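Local coordinates for MazG-related protein (Thermotoga maritima, PDB 2YXH) that binds magnesium through acidic side chains and probably hydrolyses nucleoside triphosphates to monophosphates and pyrophosphate, as enzymes of the MazG family do, at residues E3-I8 and D60-A65; R11-C16 and V67-Y72. The protein carries 1 engineered substitution. All coordinates share one frame; numbering follows the deposited sequence.

Contact 1: residues E3-I8 and D60-A65; sequences ERLLEI and DALLVA. With MG (magnesium ion), chain C.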
ATOM      1  N   GLU A   3      10.102  -2.097   7.914  1.00 57.98           N
ATOM      2  CA  GLU A   3      11.232  -1.231   8.010  1.00 57.33           C
ATOM      3  C   GLU A   3      12.167  -1.600   6.865  1.00 53.66           C
ATOM      4  O   GLU A   3      12.572  -0.720   6.126  1.00 52.71           O
ATOM      5  CB  GLU A   3      11.893  -1.434   9.391  1.00 57.72           C
ATOM      6  CG  GLU A   3      12.759  -0.290   9.921  1.00 61.06           C
ATOM      7  CD  GLU A   3      13.600  -0.708  11.175  1.00 63.29           C
ATOM      8  OE1 GLU A   3      13.627  -1.939  11.536  1.00 69.58           O
ATOM      9  OE2 GLU A   3      14.236   0.195  11.800  1.00 68.49           O
ATOM     10  N   ARG A   4      12.463  -2.889   6.699  1.00 50.22           N
ATOM     11  CA  ARG A   4      13.335  -3.356   5.623  1.00 49.23           C
ATOM     12  C   ARG A   4      12.870  -2.882   4.248  1.00 45.56           C
ATOM     13  O   ARG A   4      13.655  -2.699   3.364  1.00 45.56           O
ATOM     14  CB  ARG A   4      13.376  -4.894   5.579  1.00 50.99           C
ATOM     15  CG  ARG A   4      13.914  -5.631   6.878  1.00 55.83           C
ATOM     16  CD  ARG A   4      15.042  -6.633   6.503  1.00 61.42           C
ATOM     17  NE  ARG A   4      15.785  -6.042   5.379  1.00 64.19           N
ATOM     18  CZ  ARG A   4      16.408  -6.695   4.395  1.00 65.21           C
ATOM     19  NH1 ARG A   4      16.397  -8.050   4.373  1.00 63.80           N
ATOM     20  NH2 ARG A   4      17.031  -5.964   3.424  1.00 60.14           N
ATOM     21  N   LEU A   5      11.565  -2.733   4.104  1.00 41.88           N
ATOM     22  CA  LEU A   5      10.930  -2.320   2.862  1.00 37.44           C
ATOM     23  C   LEU A   5      11.056  -0.809   2.741  1.00 36.84           C
ATOM     24  O   LEU A   5      11.328  -0.291   1.679  1.00 35.58           O
ATOM     25  CB  LEU A   5       9.456  -2.712   2.872  1.00 35.82           C
ATOM     26  CG  LEU A   5       8.695  -2.354   1.572  1.00 30.12           C
ATOM     27  CD1 LEU A   5       9.543  -2.916   0.454  1.00 26.33           C
ATOM     28  CD2 LEU A   5       7.530  -3.050   1.720  1.00 29.61           C
ATOM     29  N   LEU A   6      10.876  -0.088   3.823  1.00 36.57           N
ATOM     30  CA  LEU A   6      11.042   1.354   3.733  1.00 37.92           C
ATOM     31  C   LEU A   6      12.486   1.792   3.500  1.00 38.76           C
ATOM     32  O   LEU A   6      12.735   2.855   2.975  1.00 37.79           O
ATOM     33  CB  LEU A   6      10.479   2.014   4.967  1.00 38.56           C
ATOM     34  CG  LEU A   6       8.995   1.911   5.237  1.00 38.52           C
ATOM     35  CD1 LEU A   6       8.753   2.079   6.742  1.00 41.88           C
ATOM     36  CD2 LEU A   6       8.271   3.009   4.471  1.00 38.19           C
ATOM     37  N   GLU A   7      13.424   0.951   3.950  1.00 41.03           N
ATOM     38  CA  GLU A   7      14.852   1.181   3.780  1.00 42.63           C
ATOM     39  C   GLU A   7      15.116   0.954   2.330  1.00 39.51           C
ATOM     40  O   GLU A   7      15.881   1.717   1.700  1.00 38.78           O
ATOM     41  CB  GLU A   7      15.705   0.227   4.649  1.00 43.02           C
ATOM     42  CG  GLU A   7      15.449   0.394   6.183  1.00 47.81           C
ATOM     43  CD  GLU A   7      16.036  -0.749   7.067  1.00 50.91           C
ATOM     44  OE1 GLU A   7      17.284  -0.775   7.275  1.00 61.10           O
ATOM     45  OE2 GLU A   7      15.265  -1.623   7.572  1.00 58.59           O
ATOM     46  N   ILE A   8      14.464  -0.076   1.788  1.00 37.31           N
ATOM     47  CA  ILE A   8      14.585  -0.362   0.372  1.00 37.28           C
ATOM     48  C   ILE A   8      14.125   0.809  -0.495  1.00 35.95           C
ATOM     49  O   ILE A   8      14.853   1.296  -1.383  1.00 36.80           O
ATOM     50  CB  ILE A   8      13.907  -1.665   0.004  1.00 38.78           C
ATOM     51  CG1 ILE A   8      14.834  -2.804   0.406  1.00 38.28           C
ATOM     52  CG2 ILE A   8      13.542  -1.713  -1.490  1.00 38.09           C
ATOM     53  CD1 ILE A   8      14.942  -3.853  -0.621  1.00 45.04           C
ATOM     54  N   ASP A  60       4.548  -1.465  -4.251  1.00 23.39           N
ATOM     55  CA  ASP A  60       4.182  -0.508  -5.253  1.00 24.98           C
ATOM     56  C   ASP A  60       3.412   0.673  -4.737  1.00 23.31           C
ATOM     57  O   ASP A  60       3.630   1.774  -5.187  1.00 23.60           O
ATOM     58  CB  ASP A  60       3.412  -1.201  -6.344  1.00 25.82           C
ATOM     59  CG  ASP A  60       4.357  -1.967  -7.335  1.00 30.90           C
ATOM     60  OD1 ASP A  60       5.626  -2.013  -7.175  1.00 32.35           O
ATOM     61  OD2 ASP A  60       3.828  -2.538  -8.281  1.00 27.54           O
ATOM     62  N   ALA A  61       2.508   0.475  -3.785  1.00 22.68           N
ATOM     63  CA  ALA A  61       1.830   1.584  -3.152  1.00 22.15           C
ATOM     64  C   ALA A  61       2.887   2.466  -2.462  1.00 24.36           C
ATOM     65  O   ALA A  61       2.841   3.704  -2.453  1.00 24.54           O
ATOM     66  CB  ALA A  61       0.920   1.088  -2.124  1.00 20.55           C
ATOM     67  N   LEU A  62       3.816   1.813  -1.804  1.00 26.21           N
ATOM     68  CA  LEU A  62       4.828   2.587  -1.102  1.00 25.24           C
ATOM     69  C   LEU A  62       5.723   3.322  -2.065  1.00 26.74           C
ATOM     70  O   LEU A  62       6.062   4.458  -1.776  1.00 27.44           O
ATOM     71  CB  LEU A  62       5.597   1.675  -0.165  1.00 27.40           C
ATOM     72  CG  LEU A  62       4.917   1.331   1.155  1.00 27.72           C
ATOM     73  CD1 LEU A  62       5.989   0.470   1.929  1.00 26.65           C
ATOM     74  CD2 LEU A  62       4.648   2.631   1.963  1.00 22.38           C
ATOM     75  N   LEU A  63       5.986   2.775  -3.270  1.00 27.89           N
ATOM     76  CA  LEU A  63       6.687   3.556  -4.283  1.00 29.12           C
ATOM     77  C   LEU A  63       5.838   4.739  -4.791  1.00 29.30           C
ATOM     78  O   LEU A  63       6.372   5.758  -5.177  1.00 29.20           O
ATOM     79  CB  LEU A  63       7.083   2.771  -5.476  1.00 28.84           C
ATOM     80  CG  LEU A  63       8.320   1.910  -5.423  1.00 35.99           C
ATOM     81  CD1 LEU A  63       8.420   1.134  -6.795  1.00 32.12           C
ATOM     82  CD2 LEU A  63       9.678   2.671  -4.925  1.00 30.22           C
ATOM     83  N   VAL A  64       4.532   4.644  -4.751  1.00 28.60           N
ATOM     84  CA  VAL A  64       3.745   5.854  -5.109  1.00 28.39           C
ATOM     85  C   VAL A  64       3.960   6.872  -3.949  1.00 27.59           C
ATOM     86  O   VAL A  64       4.329   8.040  -4.169  1.00 29.73           O
ATOM     87  CB  VAL A  64       2.267   5.540  -5.419  1.00 27.43           C
ATOM     88  CG1 VAL A  64       1.431   6.794  -5.572  1.00 26.83           C
ATOM     89  CG2 VAL A  64       2.109   4.649  -6.657  1.00 23.62           C
ATOM     90  N   ALA A  65       3.796   6.449  -2.709  1.00 27.43           N
ATOM     91  CA  ALA A  65       4.118   7.355  -1.630  1.00 25.39           C
ATOM     92  C   ALA A  65       5.467   8.032  -1.859  1.00 25.07           C
ATOM     93  O   ALA A  65       5.562   9.279  -1.818  1.00 27.01           O
ATOM     94  CB  ALA A  65       4.067   6.668  -0.247  1.00 26.09           C
TER
HETATM   95 MG    MG C 501       4.887  -3.981  -9.629  1.00 33.25          MG
HETATM   96  O   HOH W   1       6.439  -4.575  -8.308  1.00 37.08           O
HETATM   97  O   HOH W   2       3.416  -3.528 -10.891  1.00 27.53           O
HETATM   98  O   HOH W   3       5.597  -5.038 -11.380  1.00 31.76           O
HETATM   99  O   HOH W   4       5.794  -2.319 -10.509  1.00 37.97           O
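Leu5 turns its CG anti to the backbone N (chi1 -178°), whereas Leu62 on the facing helix keeps CG anti to its carbonyl carbon (chi1 -79°), and with these two settings their branched ends meet midway between the helices. Both CB atoms already point across the gap. The two side chains approach at a slant, and the methyl CD1 of Leu62 does the touching: it lies 3.8 Å from CD2 of Leu5 and nearly as close to CG. Leu6 comes in from the flank, its CD2 4.3 Å from Leu62 CD1, so that one methyl is shared by two neighbouring leucines. The interface is small, 109 Å² over both sides, but it is not isolated: Ile9 covers Leu62 further, Ile58 and Tyr59, on the same helix as Leu62, also touch Leu5, and Val84 of the second subunit packs on Leu5 as well.

Two residues before Leu62, Asp60 sends its carboxylate to a different side of the same helix. Its OD2 binds a magnesium ion at 2.2 Å, while OD1 accepts a hydrogen bond of 2.9 Å from metal-bound water 1, which should limit rotation of the carboxylate. Four waters and Glu34 OE2 complete six ligands. Within a few residues helix 47-72 thus serves two purposes: Leu62 offers a methyl to helix 2-15, while Asp60, pointing elsewhere, supplies an oxygen to the magnesium ion.

Contact 2: residues R11-C16 and V67-Y72; sequences RSLRKC and VAQRDY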
ATOM      1  N   ARG A  11      16.583   3.550  -0.318  1.00 31.83           N
ATOM      2  CA  ARG A  11      17.773   3.290  -1.122  1.00 30.47           C
ATOM      3  C   ARG A  11      17.431   3.552  -2.587  1.00 30.98           C
ATOM      4  O   ARG A  11      18.261   4.010  -3.325  1.00 32.15           O
ATOM      5  CB  ARG A  11      18.224   1.838  -0.974  1.00 32.12           C
ATOM      6  CG  ARG A  11      18.986   1.598   0.318  1.00 30.75           C
ATOM      7  CD  ARG A  11      19.224   0.115   0.486  1.00 33.79           C
ATOM      8  NE  ARG A  11      19.961  -0.085   1.712  1.00 37.69           N
ATOM      9  CZ  ARG A  11      21.253   0.198   1.826  1.00 40.05           C
ATOM     10  NH1 ARG A  11      21.944   0.622   0.767  1.00 34.26           N
ATOM     11  NH2 ARG A  11      21.840   0.047   3.011  1.00 42.86           N
ATOM     12  N   SER A  12      16.217   3.259  -2.972  1.00 27.83           N
ATOM     13  CA  SER A  12      15.802   3.523  -4.388  1.00 28.88           C
ATOM     14  C   SER A  12      15.692   5.015  -4.754  1.00 30.55           C
ATOM     15  O   SER A  12      15.924   5.414  -5.905  1.00 32.07           O
ATOM     16  CB  SER A  12      14.424   2.934  -4.573  1.00 26.69           C
ATOM     17  OG  SER A  12      14.407   1.506  -4.485  1.00 28.30           O
ATOM     18  N   LEU A  13      15.237   5.822  -3.801  1.00 31.72           N
ATOM     19  CA  LEU A  13      15.160   7.261  -4.016  1.00 32.29           C
ATOM     20  C   LEU A  13      16.571   7.752  -4.244  1.00 34.30           C
ATOM     21  O   LEU A  13      16.811   8.552  -5.156  1.00 34.07           O
ATOM     22  CB  LEU A  13      14.531   7.962  -2.803  1.00 31.37           C
ATOM     23  CG  LEU A  13      13.006   7.804  -2.848  1.00 32.82           C
ATOM     24  CD1 LEU A  13      12.352   8.225  -1.504  1.00 30.45           C
ATOM     25  CD2 LEU A  13      12.379   8.432  -4.132  1.00 23.53           C
ATOM     26  N   ARG A  14      17.501   7.217  -3.440  1.00 35.75           N
ATOM     27  CA  ARG A  14      18.840   7.693  -3.458  1.00 38.04           C
ATOM     28  C   ARG A  14      19.709   7.198  -4.566  1.00 37.98           C
ATOM     29  O   ARG A  14      20.706   7.864  -4.881  1.00 37.73           O
ATOM     30  CB  ARG A  14      19.517   7.424  -2.154  1.00 38.73           C
ATOM     31  CG  ARG A  14      19.320   8.587  -1.181  1.00 45.70           C
ATOM     32  CD  ARG A  14      20.197   8.382   0.091  1.00 53.79           C
ATOM     33  NE  ARG A  14      20.173   7.013   0.683  1.00 57.42           N
ATOM     34  CZ  ARG A  14      21.181   6.110   0.665  1.00 58.60           C
ATOM     35  NH1 ARG A  14      22.369   6.369   0.037  1.00 54.01           N
ATOM     36  NH2 ARG A  14      20.981   4.918   1.283  1.00 54.43           N
ATOM     37  N   LYS A  15      19.358   6.066  -5.184  1.00 37.03           N
ATOM     38  CA  LYS A  15      20.360   5.384  -5.988  1.00 36.07           C
ATOM     39  C   LYS A  15      19.858   4.905  -7.312  1.00 35.19           C
ATOM     40  O   LYS A  15      20.619   4.761  -8.250  1.00 35.64           O
ATOM     41  CB  LYS A  15      20.901   4.164  -5.275  1.00 36.10           C
ATOM     42  CG  LYS A  15      21.488   4.414  -3.867  1.00 39.20           C
ATOM     43  CD  LYS A  15      21.915   3.033  -3.410  1.00 43.73           C
ATOM     44  CE  LYS A  15      23.119   3.032  -2.475  1.00 45.87           C
ATOM     45  NZ  LYS A  15      24.305   3.640  -3.124  1.00 48.08           N
ATOM     46  N   CYS A  16      18.596   4.563  -7.363  1.00 35.08           N
ATOM     47  CA  CYS A  16      18.015   3.933  -8.554  1.00 34.52           C
ATOM     48  C   CYS A  16      17.706   4.783  -9.806  1.00 35.69           C
ATOM     49  O   CYS A  16      16.794   5.632  -9.820  1.00 35.51           O
ATOM     50  CB  CYS A  16      16.792   3.134  -8.125  1.00 34.11           C
ATOM     51  SG  CYS A  16      16.238   2.183  -9.492  1.00 32.64           S
ATOM     52  N   VAL A  67       7.302   8.845  -4.457  1.00 25.79           N
ATOM     53  CA  VAL A  67       7.487   9.779  -5.494  1.00 26.84           C
ATOM     54  C   VAL A  67       6.562  10.981  -5.254  1.00 30.69           C
ATOM     55  O   VAL A  67       6.839  12.078  -5.749  1.00 32.03           O
ATOM     56  CB  VAL A  67       7.151   9.137  -6.888  1.00 26.85           C
ATOM     57  CG1 VAL A  67       7.124  10.222  -7.972  1.00 25.80           C
ATOM     58  CG2 VAL A  67       8.230   7.979  -7.262  1.00 25.34           C
ATOM     59  N   ALA A  68       5.459  10.753  -4.524  1.00 31.49           N
ATOM     60  CA  ALA A  68       4.627  11.840  -3.977  1.00 31.97           C
ATOM     61  C   ALA A  68       5.530  12.723  -3.072  1.00 32.07           C
ATOM     62  O   ALA A  68       5.420  13.942  -3.109  1.00 31.95           O
ATOM     63  CB  ALA A  68       3.480  11.313  -3.215  1.00 29.96           C
ATOM     64  N   GLN A  69       6.413  12.128  -2.275  1.00 33.73           N
ATOM     65  CA  GLN A  69       7.389  12.910  -1.520  1.00 33.22           C
ATOM     66  C   GLN A  69       8.424  13.558  -2.458  1.00 32.81           C
ATOM     67  O   GLN A  69       8.763  14.715  -2.290  1.00 32.89           O
ATOM     68  CB  GLN A  69       8.138  12.047  -0.513  1.00 34.48           C
ATOM     69  CG  GLN A  69       9.220  12.778   0.235  1.00 36.75           C
ATOM     70  CD  GLN A  69      10.183  11.816   1.102  1.00 38.65           C
ATOM     71  OE1 GLN A  69      11.029  11.037   0.583  1.00 39.97           O
ATOM     72  NE2 GLN A  69      10.040  11.920   2.387  1.00 47.62           N
ATOM     73  N   ARG A  70       8.948  12.790  -3.406  1.00 31.62           N
ATOM     74  CA  ARG A  70      10.002  13.253  -4.277  1.00 31.30           C
ATOM     75  C   ARG A  70       9.585  14.502  -5.071  1.00 31.44           C
ATOM     76  O   ARG A  70      10.279  15.553  -5.110  1.00 31.76           O
ATOM     77  CB  ARG A  70      10.322  12.157  -5.315  1.00 29.16           C
ATOM     78  CG  ARG A  70      11.659  12.407  -5.960  1.00 29.81           C
ATOM     79  CD  ARG A  70      11.862  11.501  -7.141  1.00 28.63           C
ATOM     80  NE  ARG A  70      10.847  11.630  -8.224  1.00 21.61           N
ATOM     81  CZ  ARG A  70      10.634  10.682  -9.102  1.00 30.84           C
ATOM     82  NH1 ARG A  70      11.346   9.528  -9.016  1.00 27.03           N
ATOM     83  NH2 ARG A  70       9.715  10.877 -10.036  1.00 23.90           N
ATOM     84  N   ASP A  71       8.477  14.322  -5.756  1.00 31.06           N
ATOM     85  CA  ASP A  71       7.968  15.296  -6.677  1.00 32.45           C
ATOM     86  C   ASP A  71       7.029  16.370  -6.072  1.00 31.30           C
ATOM     87  O   ASP A  71       6.887  17.403  -6.661  1.00 34.21           O
ATOM     88  CB  ASP A  71       7.283  14.605  -7.843  1.00 29.73           C
ATOM     89  CG  ASP A  71       8.294  13.889  -8.750  1.00 35.48           C
ATOM     90  OD1 ASP A  71       9.506  13.926  -8.473  1.00 33.26           O
ATOM     91  OD2 ASP A  71       7.863  13.246  -9.728  1.00 37.80           O
ATOM     92  N   TYR A  72       6.288  16.054  -5.021  1.00 30.50           N
ATOM     93  CA  TYR A  72       5.194  16.922  -4.574  1.00 27.66           C
ATOM     94  C   TYR A  72       5.448  17.335  -3.110  1.00 25.94           C
ATOM     95  O   TYR A  72       4.659  18.057  -2.520  1.00 26.07           O
ATOM     96  CB  TYR A  72       3.825  16.335  -4.792  1.00 26.14           C
ATOM     97  CG  TYR A  72       3.531  16.178  -6.292  1.00 27.77           C
ATOM     98  CD1 TYR A  72       3.011  17.257  -7.020  1.00 32.97           C
ATOM     99  CD2 TYR A  72       3.746  14.968  -6.967  1.00 25.76           C
ATOM    100  CE1 TYR A  72       2.808  17.162  -8.439  1.00 29.55           C
ATOM    101  CE2 TYR A  72       3.539  14.853  -8.434  1.00 30.79           C
ATOM    102  CZ  TYR A  72       3.075  15.988  -9.120  1.00 28.05           C
ATOM    103  OH  TYR A  72       2.829  15.965 -10.532  1.00 35.40           O
TER
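The guanidinium group of Arg70, whose side chain lies near Leu13, carries Val67 CG1 against one face, 3.3 Å above the plane and displaced toward the rim, and has the carboxylate of Asp71 at its edge. This is helix-helix packing in an all-helical MazG-type fold, here where helix 2-15 and helix 47-72 both near their C-terminal ends. The arginine grips the aspartate side-on in a salt bridge. Its NE donates to Asp71 OD1 at 2.7 Å with an almost straight bond (175°), although that oxygen is approached from above the carboxylate plane; NH2 reaches OD2 at 3.0 Å on the syn side, also tilted out of the carboxylate plane. NH1 and NH2 also hydrogen-bond to the carbonyl oxygens of Leu19 and Gln22, respectively, so the group is fixed from several directions.

Leu13 meets helix 47-72 with both prongs, each on a different neighbour. With CG anti to its carbonyl carbon (chi1 -79°), it brings CD2 loosely to 4.3 Å from CD of Arg70, in the apolar part of that side chain. Gln69, extended beyond CG, crosses Leu13 obliquely, and its amide oxygen OE1 stands 3.7 Å from Leu13 CD1.

Overall arrangement
Contacts 1 and 2 illustrate how one pair of helices can be joined at successive levels. Both lie between helix 2-15 and helix 47-72, with centres 10 Å apart and on the same side of the chain's centre. Along the sequence their segments alternate, 3-8 and 11-16 followed by 60-65 and 67-72, so the earlier segment of one helix pairs with the earlier segment of the other, and the later with the later. Contact 1 is the buried level, about 10 Å from the chain's centre and on the helix that supplies a magnesium ligand; contact 2, at about 17 Å, lies at the surface, away from the metal sites. Both reach the second subunit, so this helix pair also takes part in the dimer contact.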